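Local coordinates for protein beta-galactosidase (Bacteroides thetaiotaomicron, PDB 5MUJ) that probably hydrolyses glycosidic bonds in chain B of the plant pectin rhamnogalacturonan II, a glycan bound in its pocket, at residues E39-P44 against M131-S136; L49-T54 against H58-P63; T64-R67 against W72-T75; H333-I338 against V344-C349. All blocks are in the same frame, centred on the assembly; numbering follows the deposited sequence.

Contact 1 of 4, residues E39-P44 against M131-S136; sequences EEVKTP and MEWGGS
Glu40 and Trp133 run past each other in opposite directions, so that the carboxylate of the first arrives at the pyrrole edge of the second. The Trp133 NE1 proton points at Glu40 OE2 over 2.9 Å with an N-H...O angle of 171°, and the oxygen lies in the indole plane. Although the approach is in plane for the indole, the carboxylate plane is turned 73° from it, and the oxygen offers its anti lone pair, on the side away from OE1. With CG anti to the backbone N, chi1 lays Glu40 CG 3.5 Å from Trp133 NE1, so the aliphatic part of the glutamate joins the packing, and the bend at chi2 (65°) then turns the carboxylate to the N-H.

Val41, next on helix 31-41, meets the benzo end of the same indole from above. Its CG1 sits over the face of the six-membered ring, 4.2 Å from the centroid, in a CH-pi contact, and lies 3.8 Å from Trp133 CH2. One ring therefore serves the last turn of the helix twice, by its edge and by its face. Trp133 itself projects from a type II turn, Glu132 to Gly135, in the loop after strand 121-126. Phe286 and Met279 also touch both Val41 and Trp133, which places the indole between the helix and the sheet holding strands 270-279 and 282-290.

Glu40 OE2 has a second, charged partner in Lys339. The salt bridge and the indole N-H both draw on this one oxygen, an arrangement that would be expected to keep the carboxylate ionised and would probably restrict its rotation.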
loop_
_atom_site.group_PDB
_atom_site.type_symbol
_atom_site.label_atom_id
_atom_site.label_comp_id
_atom_site.label_asym_id
_atom_site.label_seq_id
_atom_site.Cartn_x
_atom_site.Cartn_y
_atom_site.Cartn_z
ATOM N N GLU A 39 -16.685 4.651 13.098
ATOM C CA GLU A 39 -16.726 5.960 13.742
ATOM C C GLU A 39 -15.317 6.341 14.185
ATOM O O GLU A 39 -14.934 7.492 14.082
ATOM C CB GLU A 39 -17.677 5.904 14.915
ATOM C CG GLU A 39 -19.139 5.756 14.557
ATOM C CD GLU A 39 -19.698 6.737 13.525
ATOM O OE1 GLU A 39 -19.246 7.904 13.433
ATOM O OE2 GLU A 39 -20.660 6.363 12.824
ATOM N N GLU A 40 -14.537 5.370 14.648
ATOM C CA GLU A 40 -13.144 5.609 15.071
ATOM C C GLU A 40 -12.200 5.999 13.923
ATOM O O GLU A 40 -11.293 6.806 14.120
ATOM C CB GLU A 40 -12.619 4.363 15.810
ATOM C CG GLU A 40 -11.188 4.424 16.355
ATOM C CD GLU A 40 -10.971 5.452 17.458
ATOM O OE1 GLU A 40 -11.956 5.903 18.084
ATOM O OE2 GLU A 40 -9.785 5.764 17.703
ATOM N N VAL A 41 -12.381 5.399 12.733
ATOM C CA VAL A 41 -11.404 5.594 11.632
ATOM C C VAL A 41 -11.818 6.583 10.544
ATOM O O VAL A 41 -11.013 6.916 9.676
ATOM C CB VAL A 41 -10.998 4.249 10.980
ATOM C CG1 VAL A 41 -10.555 3.279 12.057
ATOM C CG2 VAL A 41 -12.142 3.696 10.160
ATOM N N LYS A 42 -13.047 7.087 10.591
ATOM C CA LYS A 42 -13.538 7.889 9.477
ATOM C C LYS A 42 -12.818 9.232 9.375
ATOM O O LYS A 42 -12.410 9.802 10.396
ATOM C CB LYS A 42 -15.056 8.082 9.517
ATOM C CG LYS A 42 -15.543 8.865 10.737
ATOM C CD LYS A 42 -17.063 8.952 10.799
ATOM C CE LYS A 42 -17.524 10.038 11.773
ATOM N NZ LYS A 42 -18.999 10.194 11.774
ATOM N N THR A 43 -12.739 9.717 8.145
ATOM C CA THR A 43 -12.115 10.962 7.769
ATOM C C THR A 43 -12.939 11.694 6.716
ATOM O O THR A 43 -12.685 11.584 5.522
ATOM C CB THR A 43 -10.712 10.712 7.246
ATOM O OG1 THR A 43 -10.776 9.781 6.132
ATOM C CG2 THR A 43 -9.842 10.219 8.358
ATOM N N PRO A 44 -13.975 12.436 7.152
ATOM C CA PRO A 44 -14.861 13.130 6.222
ATOM C C PRO A 44 -14.274 14.329 5.457
ATOM O O PRO A 44 -14.840 14.719 4.427
ATOM C CB PRO A 44 -15.989 13.633 7.148
ATOM C CG PRO A 44 -15.962 12.717 8.314
ATOM C CD PRO A 44 -14.509 12.471 8.526
HETATM N N MSE A 131 2.134 -1.680 14.693
HETATM C CA MSE A 131 0.750 -1.857 14.233
HETATM C C MSE A 131 -0.276 -1.248 15.143
HETATM O O MSE A 131 -1.454 -1.190 14.796
HETATM C CB MSE A 131 0.422 -3.342 14.163
HETATM C CG MSE A 131 1.203 -3.985 13.047
HETATM SE SE MSE A 131 0.867 -5.907 13.162
HETATM C CE MSE A 131 -0.926 -5.932 12.357
ATOM N N GLU A 132 0.142 -0.823 16.327
ATOM C CA GLU A 132 -0.807 -0.240 17.292
ATOM C C GLU A 132 -1.541 0.999 16.728
ATOM O O GLU A 132 -0.909 2.032 16.436
ATOM C CB GLU A 132 -0.121 0.086 18.609
ATOM C CG GLU A 132 -1.095 0.743 19.596
ATOM C CD GLU A 132 -0.676 0.663 21.047
ATOM O OE1 GLU A 132 0.528 0.873 21.337
ATOM O OE2 GLU A 132 -1.570 0.416 21.898
ATOM N N TRP A 133 -2.858 0.881 16.575
ATOM C CA TRP A 133 -3.726 2.017 16.243
ATOM C C TRP A 133 -3.507 3.172 17.235
ATOM O O TRP A 133 -3.650 3.024 18.445
ATOM C CB TRP A 133 -5.200 1.617 16.255
ATOM C CG TRP A 133 -6.153 2.776 16.011
ATOM C CD1 TRP A 133 -6.934 3.386 16.941
ATOM C CD2 TRP A 133 -6.415 3.448 14.765
ATOM N NE1 TRP A 133 -7.672 4.369 16.365
ATOM C CE2 TRP A 133 -7.357 4.465 15.043
ATOM C CE3 TRP A 133 -5.929 3.315 13.462
ATOM C CZ2 TRP A 133 -7.848 5.303 14.070
ATOM C CZ3 TRP A 133 -6.412 4.142 12.484
ATOM C CH2 TRP A 133 -7.362 5.153 12.801
ATOM N N GLY A 134 -3.130 4.304 16.682
ATOM C CA GLY A 134 -2.800 5.479 17.484
ATOM C C GLY A 134 -1.543 5.366 18.344
ATOM O O GLY A 134 -1.378 6.084 19.327
ATOM N N GLY A 135 -0.631 4.482 17.966
ATOM C CA GLY A 135 0.570 4.243 18.742
ATOM C C GLY A 135 1.749 5.032 18.206
ATOM O O GLY A 135 1.585 6.147 17.686
ATOM N N SER A 136 2.936 4.443 18.300
ATOM C CA SER A 136 4.163 5.169 18.016
ATOM C C SER A 136 4.340 5.547 16.554
ATOM O O SER A 136 4.964 6.553 16.255
ATOM C CB SER A 136 5.366 4.378 18.485
ATOM O OG SER A 136 5.600 3.296 17.619
#

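Contact 2 of 4, residues L49-T54 against H58-P63; sequences LAVAPT and HKIDCP
Ile60 carries the apolar part of the contact, with its CD1 methyl lodged against the chain at Val51 to Pro53. CD1 comes within 3.9 Å of Val51 CG1 and 4.1 Å of Pro53 CD, the Val51 and Ile60 side chains crossing at about a right angle. CG1 of Ile60 lies anti to the carbonyl carbon (chi1 -72°) and chi2 is extended, which carries CD1 out to the backbone: it is 3.5 Å from Pro53 N and 3.6 Å from Ala52 C. The other branch, CG2, faces Val51 O at 3.9 Å.

The two segments lie where a five-bladed beta-propeller closes. Strand 45-51 is the outermost strand of the last blade, and strand 59-68 opens the following one. At Ala50 and Val51 the strand makes a classic beta bulge, two residues set opposite the single Ile359, which also touches Ile60.

Contacts between carbon and polar atoms gather across the two ends of the connection, where Pro53 and His58 have the nearest CA atoms. Pro53 CB lies 3.3 Å from His58 O, with CG of the same ring also near this carbonyl, while the two CB atoms stand 4.1 Å apart. Asp61, next on the strand, turns away from the 49-54 segment into the glycan pocket, where its OD2 forms salt bridges with Lys334 and Arg357.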
loop_
_atom_site.group_PDB
_atom_site.type_symbol
_atom_site.label_atom_id
_atom_site.label_comp_id
_atom_site.label_asym_id
_atom_site.label_seq_id
_atom_site.Cartn_x
_atom_site.Cartn_y
_atom_site.Cartn_z
ATOM N N LEU A 49 -3.968 17.590 -1.591
ATOM C CA LEU A 49 -2.749 16.875 -1.967
ATOM C C LEU A 49 -1.644 17.078 -0.947
ATOM O O LEU A 49 -1.495 18.184 -0.353
ATOM C CB LEU A 49 -2.304 17.254 -3.369
ATOM C CG LEU A 49 -3.296 16.864 -4.477
ATOM C CD1 LEU A 49 -3.145 17.697 -5.728
ATOM C CD2 LEU A 49 -3.171 15.377 -4.825
ATOM N N ALA A 50 -0.891 16.014 -0.716
ATOM C CA ALA A 50 0.267 16.016 0.163
ATOM C C ALA A 50 1.539 16.046 -0.693
ATOM O O ALA A 50 2.497 16.768 -0.416
ATOM C CB ALA A 50 0.269 14.744 0.991
ATOM N N VAL A 51 1.566 15.163 -1.687
ATOM C CA VAL A 51 2.666 15.040 -2.600
ATOM C C VAL A 51 2.137 14.916 -4.011
ATOM O O VAL A 51 1.438 13.952 -4.302
ATOM C CB VAL A 51 3.593 13.845 -2.246
ATOM C CG1 VAL A 51 4.874 13.910 -3.072
ATOM C CG2 VAL A 51 3.999 13.857 -0.767
ATOM N N ALA A 52 2.509 15.829 -4.892
ATOM C CA ALA A 52 2.042 15.905 -6.250
ATOM C C ALA A 52 3.198 16.009 -7.248
ATOM O O ALA A 52 4.215 16.651 -6.968
ATOM C CB ALA A 52 1.119 17.086 -6.417
ATOM N N PRO A 53 3.048 15.364 -8.424
ATOM C CA PRO A 53 3.992 15.575 -9.518
ATOM C C PRO A 53 3.947 17.003 -10.046
ATOM O O PRO A 53 2.859 17.621 -10.064
ATOM C CB PRO A 53 3.517 14.575 -10.583
ATOM C CG PRO A 53 2.066 14.485 -10.340
ATOM C CD PRO A 53 1.898 14.548 -8.859
ATOM N N THR A 54 5.121 17.513 -10.393
ATOM C CA THR A 54 5.248 18.885 -10.910
ATOM C C THR A 54 5.072 18.971 -12.443
ATOM O O THR A 54 5.006 20.061 -12.993
ATOM C CB THR A 54 6.555 19.594 -10.445
ATOM O OG1 THR A 54 7.726 18.813 -10.735
ATOM C CG2 THR A 54 6.508 19.863 -8.952
ATOM N N HIS A 58 5.064 12.318 -14.661
ATOM C CA HIS A 58 5.354 11.614 -13.428
ATOM C C HIS A 58 4.035 11.373 -12.737
ATOM O O HIS A 58 3.102 12.212 -12.803
ATOM C CB HIS A 58 6.335 12.373 -12.499
ATOM C CG HIS A 58 7.684 12.615 -13.105
ATOM N ND1 HIS A 58 8.750 11.751 -12.953
ATOM C CD2 HIS A 58 8.140 13.636 -13.864
ATOM C CE1 HIS A 58 9.797 12.228 -13.605
ATOM N NE2 HIS A 58 9.453 13.368 -14.167
ATOM N N LYS A 59 3.948 10.227 -12.067
ATOM C CA LYS A 59 2.810 9.863 -11.261
ATOM C C LYS A 59 3.322 9.384 -9.917
ATOM O O LYS A 59 4.292 8.644 -9.857
ATOM C CB LYS A 59 2.010 8.745 -11.954
ATOM C CG LYS A 59 1.511 9.117 -13.334
ATOM C CD LYS A 59 0.831 7.930 -14.037
ATOM C CE LYS A 59 0.547 8.123 -15.526
ATOM N NZ LYS A 59 -0.480 9.166 -15.821
ATOM N N ILE A 60 2.627 9.761 -8.852
ATOM C CA ILE A 60 3.050 9.526 -7.471
ATOM C C ILE A 60 1.969 8.721 -6.715
ATOM O O ILE A 60 0.795 9.103 -6.725
ATOM C CB ILE A 60 3.340 10.882 -6.770
ATOM C CG1 ILE A 60 4.643 11.469 -7.344
ATOM C CG2 ILE A 60 3.425 10.694 -5.259
ATOM C CD1 ILE A 60 4.987 12.857 -6.836
ATOM N N ASP A 61 2.387 7.683 -5.988
ATOM C CA ASP A 61 1.444 6.746 -5.359
ATOM C C ASP A 61 2.065 6.054 -4.143
ATOM O O ASP A 61 3.269 6.253 -3.822
ATOM C CB ASP A 61 1.048 5.716 -6.463
ATOM C CG ASP A 61 -0.236 4.950 -6.220
ATOM O OD1 ASP A 61 -0.773 4.863 -5.108
ATOM O OD2 ASP A 61 -0.715 4.381 -7.220
ATOM N N CYS A 62 1.256 5.263 -3.463
ATOM C CA CYS A 62 1.695 4.229 -2.542
ATOM C C CYS A 62 2.410 4.780 -1.320
ATOM O O CYS A 62 3.561 4.470 -1.108
ATOM C CB CYS A 62 2.633 3.223 -3.228
ATOM S SG CYS A 62 2.005 2.333 -4.666
ATOM N N PRO A 63 1.726 5.668 -0.549
ATOM C CA PRO A 63 2.280 6.143 0.679
ATOM C C PRO A 63 2.452 5.125 1.793
ATOM O O PRO A 63 1.554 4.288 2.048
ATOM C CB PRO A 63 1.256 7.203 1.129
ATOM C CG PRO A 63 -0.044 6.672 0.607
ATOM C CD PRO A 63 0.334 6.141 -0.741
#

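Contact 3 of 4, residues T64-R67 against W72-T75; sequences TVFR and WLMT
Within the beta hairpin of strands 59-68 and 71-79, Thr64 pairs with Thr75 and Phe66 with Leu73 as antiparallel hydrogen-bonded pairs. Each pair makes two backbone bonds, the shortest from Leu73 N to Phe66 O at 2.7 Å. Between them Val65 faces Met74 as a non-hydrogen-bonded pair, as Arg67 does Trp72.

On the face with Phe66, Leu73 CB stands over the phenyl ring, 3.8 Å from the Phe66 centroid, and Leu73 CD1 reaches Phe66 CE2 at 3.5 Å. Phe66 CG sits between the backbone N and the carbonyl carbon (chi1 53°), which turns the ring across the neighbouring strand. A serine here would probably leave Leu73 CB and CD1 without their aromatic cover and open a gap beside Pro126 and Leu139. Farther along this face a water accepts hydrogen bonds from both Thr64 OG1 and Thr75 OG1, each at 2.7 Å.

These are the first two strands of a four-stranded propeller blade, and their opposite face packs on strand 331-340 and Phe347 of the blade before it. There Arg67 CB lies over the six-membered ring of Trp72, 4.0 Å from its centroid, while the guanidinium adds at most a weak, long cation-pi attraction. Val65 CG1 comes to 4.0 Å from Trp72 CE3, and Val65 CG2 packs on Met74 CG.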
loop_
_atom_site.group_PDB
_atom_site.type_symbol
_atom_site.label_atom_id
_atom_site.label_comp_id
_atom_site.label_asym_id
_atom_site.label_seq_id
_atom_site.Cartn_x
_atom_site.Cartn_y
_atom_site.Cartn_z
ATOM N N THR A 64 3.592 5.220 2.468
ATOM C CA THR A 64 3.781 4.571 3.745
ATOM C C THR A 64 4.296 5.647 4.698
ATOM O O THR A 64 5.333 6.263 4.428
ATOM C CB THR A 64 4.794 3.414 3.669
ATOM O OG1 THR A 64 4.472 2.559 2.576
ATOM C CG2 THR A 64 4.795 2.572 4.940
ATOM N N VAL A 65 3.570 5.862 5.783
ATOM C CA VAL A 65 3.919 6.959 6.732
ATOM C C VAL A 65 4.388 6.382 8.048
ATOM O O VAL A 65 3.774 5.483 8.615
ATOM C CB VAL A 65 2.771 7.965 6.984
ATOM C CG1 VAL A 65 3.163 9.010 8.072
ATOM C CG2 VAL A 65 2.378 8.676 5.706
ATOM N N PHE A 66 5.488 6.943 8.535
ATOM C CA PHE A 66 6.041 6.532 9.808
ATOM C C PHE A 66 6.771 7.684 10.514
ATOM O O PHE A 66 6.940 8.746 9.954
ATOM C CB PHE A 66 6.948 5.316 9.614
ATOM C CG PHE A 66 8.017 5.504 8.574
ATOM C CD1 PHE A 66 7.695 5.372 7.225
ATOM C CD2 PHE A 66 9.348 5.738 8.925
ATOM C CE1 PHE A 66 8.656 5.546 6.253
ATOM C CE2 PHE A 66 10.310 5.881 7.951
ATOM C CZ PHE A 66 9.962 5.762 6.615
ATOM N N ARG A 67 7.169 7.437 11.749
ATOM C CA ARG A 67 7.741 8.493 12.619
ATOM C C ARG A 67 9.106 8.037 13.142
ATOM O O ARG A 67 9.265 6.896 13.528
ATOM C CB ARG A 67 6.733 8.757 13.745
ATOM C CG ARG A 67 7.196 9.285 15.079
ATOM C CD ARG A 67 7.307 10.803 15.120
ATOM N NE ARG A 67 6.452 11.397 16.156
ATOM C CZ ARG A 67 6.570 11.230 17.479
ATOM N NH1 ARG A 67 7.531 10.468 18.005
ATOM N NH2 ARG A 67 5.701 11.830 18.293
ATOM N N TRP A 72 7.999 13.138 10.872
ATOM C CA TRP A 72 7.183 12.231 10.091
ATOM C C TRP A 72 7.843 11.982 8.722
ATOM O O TRP A 72 8.326 12.899 8.063
ATOM C CB TRP A 72 5.782 12.779 9.886
ATOM C CG TRP A 72 5.027 12.934 11.185
ATOM C CD1 TRP A 72 4.847 14.082 11.938
ATOM C CD2 TRP A 72 4.371 11.893 11.901
ATOM N NE1 TRP A 72 4.131 13.799 13.063
ATOM C CE2 TRP A 72 3.800 12.466 13.056
ATOM C CE3 TRP A 72 4.192 10.528 11.670
ATOM C CZ2 TRP A 72 3.079 11.702 13.987
ATOM C CZ3 TRP A 72 3.467 9.783 12.591
ATOM C CH2 TRP A 72 2.904 10.361 13.710
ATOM N N LEU A 73 7.853 10.716 8.304
ATOM C CA LEU A 73 8.458 10.308 7.049
ATOM C C LEU A 73 7.412 9.588 6.179
ATOM O O LEU A 73 6.493 9.014 6.730
ATOM C CB LEU A 73 9.629 9.405 7.369
ATOM C CG LEU A 73 10.725 10.065 8.214
ATOM C CD1 LEU A 73 11.660 9.008 8.745
ATOM C CD2 LEU A 73 11.465 11.088 7.383
HETATM N N MSE A 74 7.474 9.799 4.861
HETATM C CA MSE A 74 6.607 9.074 3.923
HETATM C C MSE A 74 7.442 8.549 2.790
HETATM O O MSE A 74 8.056 9.305 2.059
HETATM C CB MSE A 74 5.527 10.006 3.356
HETATM C CG MSE A 74 4.565 9.219 2.451
HETATM SE SE MSE A 74 3.627 10.441 1.267
HETATM C CE MSE A 74 2.732 11.523 2.646
ATOM N N THR A 75 7.417 7.227 2.606
ATOM C CA THR A 75 7.940 6.669 1.326
ATOM C C THR A 75 6.803 6.647 0.328
ATOM O O THR A 75 5.659 6.589 0.710
ATOM C CB THR A 75 8.575 5.233 1.381
ATOM O OG1 THR A 75 7.664 4.283 1.973
ATOM C CG2 THR A 75 9.846 5.202 2.100
HETATM O O HOH W 1 5.786 3.324 0.337
#

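Contact 4 of 4, residues H333-I338 against V344-C349; sequences HKSYVI and VYHFYC. With RAM (alpha-L-rhamnopyranose), chain B.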
loop_
_atom_site.group_PDB
_atom_site.type_symbol
_atom_site.label_atom_id
_atom_site.label_comp_id
_atom_site.label_asym_id
_atom_site.label_seq_id
_atom_site.Cartn_x
_atom_site.Cartn_y
_atom_site.Cartn_z
ATOM N N HIS A 333 -8.133 6.231 -3.620
ATOM C CA HIS A 333 -7.841 4.839 -3.336
ATOM C C HIS A 333 -6.405 4.574 -2.890
ATOM O O HIS A 333 -5.467 5.263 -3.287
ATOM C CB HIS A 333 -8.203 3.963 -4.568
ATOM C CG HIS A 333 -7.261 4.074 -5.723
ATOM N ND1 HIS A 333 -6.463 5.158 -5.979
ATOM C CD2 HIS A 333 -6.957 3.173 -6.694
ATOM C CE1 HIS A 333 -5.742 4.950 -7.066
ATOM N NE2 HIS A 333 -6.027 3.745 -7.522
ATOM N N LYS A 334 -6.272 3.486 -2.124
ATOM C CA LYS A 334 -5.027 3.008 -1.508
ATOM C C LYS A 334 -4.885 3.748 -0.219
ATOM O O LYS A 334 -5.288 4.903 -0.169
ATOM C CB LYS A 334 -3.830 3.081 -2.446
ATOM C CG LYS A 334 -4.112 2.472 -3.817
ATOM C CD LYS A 334 -2.870 2.413 -4.647
ATOM C CE LYS A 334 -3.170 1.846 -6.017
ATOM N NZ LYS A 334 -1.943 1.818 -6.835
ATOM N N SER A 335 -4.481 3.076 0.851
ATOM C CA SER A 335 -4.515 3.663 2.208
ATOM C C SER A 335 -3.222 3.594 2.963
ATOM O O SER A 335 -2.458 2.631 2.909
ATOM C CB SER A 335 -5.561 2.936 3.068
ATOM O OG SER A 335 -6.845 3.004 2.476
ATOM N N TYR A 336 -2.979 4.670 3.705
ATOM C CA TYR A 336 -2.174 4.606 4.908
ATOM C C TYR A 336 -2.787 5.564 5.930
ATOM O O TYR A 336 -3.081 6.693 5.602
ATOM C CB TYR A 336 -0.704 4.929 4.629
ATOM C CG TYR A 336 0.205 4.150 5.508
ATOM C CD1 TYR A 336 0.480 4.564 6.814
ATOM C CD2 TYR A 336 0.757 2.913 5.073
ATOM C CE1 TYR A 336 1.271 3.814 7.651
ATOM C CE2 TYR A 336 1.569 2.171 5.909
ATOM C CZ TYR A 336 1.828 2.623 7.198
ATOM O OH TYR A 336 2.639 1.926 8.068
ATOM N N VAL A 337 -3.007 5.083 7.148
ATOM C CA VAL A 337 -3.806 5.790 8.139
ATOM C C VAL A 337 -2.995 6.018 9.430
ATOM O O VAL A 337 -2.407 5.094 10.014
ATOM C CB VAL A 337 -5.131 5.045 8.429
ATOM C CG1 VAL A 337 -6.073 5.890 9.278
ATOM C CG2 VAL A 337 -5.843 4.679 7.142
ATOM N N ILE A 338 -2.955 7.265 9.884
ATOM C CA ILE A 338 -2.259 7.592 11.103
ATOM C C ILE A 338 -3.305 8.193 12.018
ATOM O O ILE A 338 -4.003 9.110 11.595
ATOM C CB ILE A 338 -1.167 8.661 10.862
ATOM C CG1 ILE A 338 -0.096 8.175 9.874
ATOM C CG2 ILE A 338 -0.520 9.064 12.170
ATOM C CD1 ILE A 338 0.764 7.019 10.358
ATOM N N VAL A 344 -7.401 11.617 13.007
ATOM C CA VAL A 344 -7.106 10.564 12.026
ATOM C C VAL A 344 -6.750 11.163 10.677
ATOM O O VAL A 344 -7.467 12.032 10.184
ATOM C CB VAL A 344 -8.288 9.581 11.830
ATOM C CG1 VAL A 344 -7.883 8.466 10.853
ATOM C CG2 VAL A 344 -8.724 8.979 13.138
ATOM N N TYR A 345 -5.608 10.725 10.120
ATOM C CA TYR A 345 -5.121 11.179 8.827
ATOM C C TYR A 345 -5.122 9.954 7.914
ATOM O O TYR A 345 -4.401 8.996 8.187
ATOM C CB TYR A 345 -3.687 11.738 8.906
ATOM C CG TYR A 345 -3.480 12.894 9.880
ATOM C CD1 TYR A 345 -3.415 12.683 11.263
ATOM C CD2 TYR A 345 -3.301 14.190 9.410
ATOM C CE1 TYR A 345 -3.239 13.750 12.140
ATOM C CE2 TYR A 345 -3.104 15.247 10.282
ATOM C CZ TYR A 345 -3.054 15.011 11.626
ATOM O OH TYR A 345 -2.860 16.060 12.516
ATOM N N HIS A 346 -5.900 10.022 6.843
ATOM C CA HIS A 346 -5.994 8.950 5.885
ATOM C C HIS A 346 -5.310 9.420 4.597
ATOM O O HIS A 346 -5.853 10.251 3.878
ATOM C CB HIS A 346 -7.444 8.578 5.647
ATOM C CG HIS A 346 -7.628 7.274 4.909
ATOM N ND1 HIS A 346 -8.677 6.426 5.199
ATOM C CD2 HIS A 346 -6.977 6.706 3.846
ATOM C CE1 HIS A 346 -8.638 5.370 4.390
ATOM N NE2 HIS A 346 -7.628 5.513 3.564
ATOM N N PHE A 347 -4.106 8.864 4.334
ATOM C CA PHE A 347 -3.361 9.144 3.124
ATOM C C PHE A 347 -3.820 8.223 2.000
ATOM O O PHE A 347 -4.003 7.007 2.223
ATOM C CB PHE A 347 -1.855 8.956 3.359
ATOM C CG PHE A 347 -1.296 9.913 4.389
ATOM C CD1 PHE A 347 -1.431 9.655 5.746
ATOM C CD2 PHE A 347 -0.652 11.088 3.998
ATOM C CE1 PHE A 347 -0.927 10.551 6.715
ATOM C CE2 PHE A 347 -0.168 11.988 4.959
ATOM C CZ PHE A 347 -0.303 11.704 6.303
ATOM N N TYR A 348 -4.023 8.762 0.813
ATOM C CA TYR A 348 -4.543 7.950 -0.304
ATOM C C TYR A 348 -4.055 8.470 -1.618
ATOM O O TYR A 348 -3.487 9.561 -1.667
ATOM C CB TYR A 348 -6.070 7.897 -0.275
ATOM C CG TYR A 348 -6.827 9.194 -0.587
ATOM C CD1 TYR A 348 -7.094 10.157 0.421
ATOM C CD2 TYR A 348 -7.200 9.510 -1.865
ATOM C CE1 TYR A 348 -7.819 11.287 0.112
ATOM C CE2 TYR A 348 -7.906 10.663 -2.184
ATOM C CZ TYR A 348 -8.186 11.577 -1.167
ATOM O OH TYR A 348 -8.914 12.748 -1.446
ATOM N N CYS A 349 -4.192 7.683 -2.674
ATOM C CA CYS A 349 -3.768 8.076 -4.017
ATOM C C CYS A 349 -4.961 8.644 -4.764
ATOM O O CYS A 349 -6.008 7.987 -4.877
ATOM C CB CYS A 349 -3.170 6.887 -4.793
ATOM S SG CYS A 349 -2.798 7.247 -6.521
HETATM C C1 RAM B . -4.254 -0.845 -11.380
HETATM C C2 RAM B . -3.199 -0.365 -10.418
HETATM C C3 RAM B . -3.311 1.154 -10.306
HETATM C C4 RAM B . -4.729 1.485 -9.838
HETATM C C5 RAM B . -5.865 0.898 -10.687
HETATM C C6 RAM B . -7.195 0.906 -9.953
HETATM O O2 RAM B . -3.419 -1.018 -9.138
HETATM O O3 RAM B . -2.334 1.700 -9.416
HETATM O O4 RAM B . -4.899 2.891 -9.901
HETATM O O5 RAM B . -5.625 -0.430 -11.219
#
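His333 pairs with Cys349 at the end of a beta hairpin, strands 331-340 and 343-351, where His333 and Lys334 hold the rhamnose in the closing blade of the five-bladed propeller. From CB, the His333 side chain places CG between its backbone N and carbonyl carbon (chi1 74°), bringing the imidazole back toward Cys349. ND1 donates to Cys349 O over 3.1 Å, with the oxygen in the ring plane; His333 N reaches that same oxygen from the other face of its carbonyl. CE1 lies 3.8 Å from Cys349 SG, CD2 approaches C6 of the bound rhamnose, and at the tip NE2 shares a hydrogen bond of 2.8 Å with the rhamnose O4 at 169°. Lys334 CG lies above the ring centre. The bonds at ND1 and NE2 together fix the ring's rotation. A leucine in its place would probably leave O4 without this partner and Cys349 O with one donor fewer.

Lys334 extends alongside, its NZ 2.6 Å from the rhamnose O3; Arg357 and Tyr158 also bond the sugar. A beta bulge between His333 and Tyr336 shifts the register by one residue. Beyond it, Tyr336-Phe347 and Ile338-Tyr345 each make two backbone bonds, and Ser335 OG meets His346 NE2 at 2.8 Å. Val337 CG2 rests centrally over the His346 imidazole, 3.8 Å from its centroid.

How the contacts relate
The order along the chain runs from the helix of contact 1, through contacts 2 and 3, nested inside the loop it closes, to contact 4. Contacts 2 and 3 share strand 59-68 and have centres 14 Å apart. Contact 4 occupies the adjacent blade, whose outermost strand, 45-51, comes from the N-terminal part of the chain: the ring of the propeller is closed by pairing its two ends in one sheet. Contact 1 lies 10 Å from contact 4 between centres and touches it through Thr43 and Trp133, yet sits 23 Å from contact 2. Asp61 and Lys334 join contacts 2 and 4 at the glycan pocket, so two neighbouring blades meet the ligand together.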